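Local coordinates for protein Lic12234 (Leptospira interrogans, PDB 4TZH) that is of unknown function but folds as a leucine-rich repeat protein of a pathogenic spirochaete and may act as a virulence factor, at residues H7-L10 against S11-L14; L69-S72 against R73-I76. All coordinates share one frame; numbering follows the deposited sequence.

Contact 1: H7-L10 against S11-L14. With ZN (zinc ion), chain D.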
loop_
_atom_site.group_PDB
_atom_site.type_symbol
_atom_site.label_atom_id
_atom_site.label_comp_id
_atom_site.label_asym_id
_atom_site.label_seq_id
_atom_site.Cartn_x
_atom_site.Cartn_y
_atom_site.Cartn_z
ATOM N N HIS A 7 -14.502 5.313 14.449
ATOM C CA HIS A 7 -14.107 4.608 15.663
ATOM C C HIS A 7 -12.632 4.851 15.920
ATOM O O HIS A 7 -11.816 4.666 15.009
ATOM C CB HIS A 7 -14.424 3.121 15.492
ATOM C CG HIS A 7 -15.875 2.855 15.492
ATOM N ND1 HIS A 7 -16.670 3.036 14.361
ATOM C CD2 HIS A 7 -16.647 2.507 16.524
ATOM C CE1 HIS A 7 -17.910 2.792 14.770
ATOM N NE2 HIS A 7 -17.952 2.497 16.065
ATOM N N LYS A 8 -12.258 5.206 17.150
ATOM C CA LYS A 8 -10.861 5.512 17.461
ATOM C C LYS A 8 -10.312 4.623 18.556
ATOM O O LYS A 8 -9.167 4.818 18.983
ATOM C CB LYS A 8 -10.742 6.994 17.865
ATOM C CG LYS A 8 -11.028 7.958 16.713
ATOM C CD LYS A 8 -10.940 9.396 17.191
ATOM C CE LYS A 8 -10.254 10.308 16.215
ATOM N NZ LYS A 8 -9.645 11.479 16.906
ATOM N N ASN A 9 -11.136 3.658 19.028
ATOM C CA ASN A 9 -10.716 2.784 20.109
ATOM C C ASN A 9 -11.070 1.348 19.788
ATOM O O ASN A 9 -12.245 1.054 19.562
ATOM C CB ASN A 9 -11.332 3.244 21.399
ATOM C CG ASN A 9 -10.938 2.378 22.568
ATOM O OD1 ASN A 9 -11.524 1.334 22.827
ATOM N ND2 ASN A 9 -9.950 2.812 23.306
ATOM N N LEU A 10 -10.069 0.461 19.774
ATOM C CA LEU A 10 -10.333 -0.922 19.404
ATOM C C LEU A 10 -11.218 -1.625 20.418
ATOM O O LEU A 10 -12.123 -2.349 20.001
ATOM C CB LEU A 10 -9.021 -1.695 19.171
ATOM C CG LEU A 10 -9.154 -3.179 18.727
ATOM C CD1 LEU A 10 -9.926 -3.361 17.409
ATOM C CD2 LEU A 10 -7.768 -3.866 18.591
ATOM N N SER A 11 -10.974 -1.425 21.741
ATOM C CA SER A 11 -11.812 -2.131 22.704
ATOM C C SER A 11 -13.288 -1.774 22.573
ATOM O O SER A 11 -14.136 -2.683 22.607
ATOM C CB SER A 11 -11.291 -1.937 24.126
ATOM O OG SER A 11 -11.082 -0.581 24.485
ATOM N N ASP A 12 -13.599 -0.479 22.394
ATOM C CA ASP A 12 -14.981 -0.044 22.182
ATOM C C ASP A 12 -15.514 -0.634 20.873
ATOM O O ASP A 12 -16.633 -1.132 20.872
ATOM C CB ASP A 12 -15.100 1.487 22.122
ATOM C CG ASP A 12 -14.950 2.218 23.436
ATOM O OD1 ASP A 12 -15.125 1.576 24.499
ATOM O OD2 ASP A 12 -14.719 3.448 23.404
ATOM N N ALA A 13 -14.698 -0.657 19.787
ATOM C CA ALA A 13 -15.133 -1.222 18.493
ATOM C C ALA A 13 -15.511 -2.672 18.648
ATOM O O ALA A 13 -16.475 -3.094 18.024
ATOM C CB ALA A 13 -14.027 -1.092 17.438
ATOM N N LEU A 14 -14.761 -3.435 19.472
ATOM C CA LEU A 14 -15.053 -4.844 19.694
ATOM C C LEU A 14 -16.374 -5.106 20.427
ATOM O O LEU A 14 -16.833 -6.243 20.408
ATOM C CB LEU A 14 -13.889 -5.521 20.429
ATOM C CG LEU A 14 -12.597 -5.579 19.638
ATOM C CD1 LEU A 14 -11.469 -6.115 20.486
ATOM C CD2 LEU A 14 -12.777 -6.401 18.365
HETATM ZN ZN ZN D . -19.518 2.452 17.422
HETATM O O HOH W 1 -8.862 1.194 25.346
HETATM O O HOH W 2 -19.085 0.911 18.722
#
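Asn-9 caps the N-terminal end of the short helix 10-13, whose residues Ser-11, Asp-12 and Ala-13 donate hydrogen bonds back to it; this local turn lies at the N-terminal end of the leucine-rich repeat solenoid, on the surface beside strand 22-24. The capping bond runs from Asp-12 N to Asn-9 OD1 at 2.8 Å and is nearly straight (167° at the hydrogen). The same OD1 also accepts from Ser-11 OG at 2.6 Å, which meets a lone pair; both donors lie in the carbonyl plane of the amide. With CG anti to the backbone N (chi1 180°), the Asn-9 amide folds over the first turn instead of turning out from it. Its other end is tied in too: ND2 donates to a water that in turn donates to Ser-11 OG, so amide, hydroxyl and water form a small ring of bonds that fixes which way the amide is flipped. Behind the cap, the backbone makes a helical turn, Ala-13 N bonding to Asn-9 O at 3.0 Å and Leu-14 N to Leu-10 O at 2.9 Å. On the flank of the turn, Leu-10 and Leu-14 run obliquely past each other, CD1 of Leu-10 coming 4.1 Å from CG of Leu-14. Leu-10 also packs on Leu-23 and Pro-34, while the methyl of Ala-13 is buried against Val-20. His-7 precedes the cap, its ring set obliquely beside the backbone of Ala-13. The ND1 bond to Glu-3 and the zinc at NE2 together should hold the ring's rotation: His-7 NE2 binds a zinc ion at 2.1 Å, with a water as a further ligand.

Contact 2: L69-S72 against R73-I76. With ZN (zinc ion), chain C.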
loop_
_atom_site.group_PDB
_atom_site.type_symbol
_atom_site.label_atom_id
_atom_site.label_comp_id
_atom_site.label_asym_id
_atom_site.label_seq_id
_atom_site.Cartn_x
_atom_site.Cartn_y
_atom_site.Cartn_z
ATOM N N LEU A 69 -6.284 1.408 3.391
ATOM C CA LEU A 69 -5.385 0.978 4.449
ATOM C C LEU A 69 -4.256 1.983 4.493
ATOM O O LEU A 69 -3.505 2.149 3.503
ATOM C CB LEU A 69 -4.853 -0.428 4.119
ATOM C CG LEU A 69 -3.869 -1.038 5.105
ATOM C CD1 LEU A 69 -4.442 -1.069 6.526
ATOM C CD2 LEU A 69 -3.511 -2.458 4.658
ATOM N N ASP A 70 -4.131 2.650 5.634
ATOM C CA ASP A 70 -3.093 3.655 5.858
ATOM C C ASP A 70 -2.133 3.127 6.918
ATOM O O ASP A 70 -2.505 3.071 8.087
ATOM C CB ASP A 70 -3.725 4.964 6.310
ATOM C CG ASP A 70 -2.709 5.965 6.819
ATOM O OD1 ASP A 70 -1.535 5.819 6.490
ATOM O OD2 ASP A 70 -3.122 6.880 7.553
ATOM N N ILE A 71 -0.951 2.716 6.487
ATOM C CA ILE A 71 0.093 2.234 7.408
ATOM C C ILE A 71 1.315 3.107 7.296
ATOM O O ILE A 71 2.428 2.669 7.544
ATOM C CB ILE A 71 0.529 0.782 7.194
ATOM C CG1 ILE A 71 -0.536 -0.005 6.445
ATOM C CG2 ILE A 71 0.931 0.185 8.547
ATOM C CD1 ILE A 71 -0.100 -1.475 6.041
ATOM N N SER A 72 1.097 4.352 6.931
ATOM C CA SER A 72 2.204 5.282 6.777
ATOM C C SER A 72 2.914 5.566 8.077
ATOM O O SER A 72 2.317 5.458 9.136
ATOM C CB SER A 72 1.708 6.586 6.171
ATOM O OG SER A 72 0.728 7.221 6.976
ATOM N N ARG A 73 4.190 5.945 7.989
ATOM C CA ARG A 73 4.953 6.369 9.183
ATOM C C ARG A 73 5.018 5.284 10.249
ATOM O O ARG A 73 4.706 5.508 11.441
ATOM C CB ARG A 73 4.454 7.714 9.738
ATOM C CG ARG A 73 4.711 8.866 8.767
ATOM C CD ARG A 73 4.496 10.243 9.395
ATOM N NE ARG A 73 5.303 10.401 10.600
ATOM C CZ ARG A 73 5.140 11.376 11.486
ATOM N NH1 ARG A 73 4.187 12.288 11.315
ATOM N NH2 ARG A 73 5.919 11.443 12.558
ATOM N N ASN A 74 5.449 4.085 9.832
ATOM C CA ASN A 74 5.672 2.992 10.777
ATOM C C ASN A 74 7.082 2.499 10.477
ATOM O O ASN A 74 7.907 3.271 9.966
ATOM C CB ASN A 74 4.620 1.890 10.612
ATOM C CG ASN A 74 3.369 2.238 11.330
ATOM O OD1 ASN A 74 3.252 1.980 12.520
ATOM N ND2 ASN A 74 2.372 2.804 10.650
ATOM N N GLN A 75 7.413 1.265 10.875
ATOM C CA GLN A 75 8.719 0.677 10.551
ATOM C C GLN A 75 8.431 -0.645 9.832
ATOM O O GLN A 75 9.100 -1.654 10.077
ATOM C CB GLN A 75 9.538 0.419 11.850
ATOM C CG GLN A 75 9.765 1.673 12.718
ATOM C CD GLN A 75 9.916 1.364 14.203
ATOM O OE1 GLN A 75 10.283 0.245 14.629
ATOM N NE2 GLN A 75 9.615 2.361 15.037
ATOM N N ILE A 76 7.419 -0.650 8.929
ATOM C CA ILE A 76 7.012 -1.864 8.228
ATOM C C ILE A 76 8.136 -2.373 7.338
ATOM O O ILE A 76 8.590 -1.616 6.483
ATOM C CB ILE A 76 5.713 -1.590 7.397
ATOM C CG1 ILE A 76 4.499 -1.157 8.281
ATOM C CG2 ILE A 76 5.347 -2.782 6.488
ATOM C CD1 ILE A 76 3.834 -2.289 9.171
HETATM ZN ZN ZN C . -4.846 7.704 7.857
#
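The chain leaves strand 68-70 of the parallel sheet at Asp-70, turns through Ile-71 and Ser-72, and bends at Arg-73, whose backbone takes left-handed helical angles (phi 59°, psi 52°), before running on through Asn-74 to Ile-76. This is the strand-to-loop corner of a leucine-rich repeat, with Asn-74 at the asparagine position of the motif. Asn-74 turns its amide back toward Ile-71, but the main partner of ND2 is Leu-48 O of the preceding repeat. ND2 also donates to Ile-71 O at 3.1 Å; the acceptor lies close to the amide plane, but the donor stands above the carbonyl plane of Ile-71 and misses its lone pairs. OD1 accepts from Leu-53 N, so this buried amide links its own turn to the one before. Asn-97 of the next repeat in turn donates to Ile-71 O. In one conformer of each isoleucine, CG2 of Ile-71 meets CG1 of Ile-76 at 3.8 Å, the side chains crossing at about a right angle, a tentative contact; Ile-71 also touches Leu-56. At the strand end Asp-70 forms an Asx turn: its OD1 accepts from Ser-72 N at 3.0 Å on the anti side, well out of the carboxylate plane, and from Ser-72 OG at 2.7 Å through the syn lone pair. Ser-72 OG can reach it because chi1 (60°) sets the hydroxyl between N and the carbonyl carbon, and it bonds as well to Arg-49. Held by this grip, the carboxylate presents its other oxygen to a zinc ion shared with His-47, Asp-70 OD2 lying 1.9 Å from the metal.

In the fold
Contact 1 closes before contact 2 opens along the chain, and the two do not touch: their centres are about 19 Å apart and their nearest atoms about 12 Å. The 7-14 turn lies at the N-terminal end of the solenoid, about 23 Å from the centre of the chain, whereas the 69-76 corner is buried in its middle, about 9 Å from that centre. Strands 22-24 and 45-47 lie between them along the solenoid, the first packing against contact 1 and the second neighbouring strand 68-70 of contact 2. In each, a side-chain oxygen accepts both a backbone N-H and a serine hydroxyl, and each supplies a ligand to a different zinc ion.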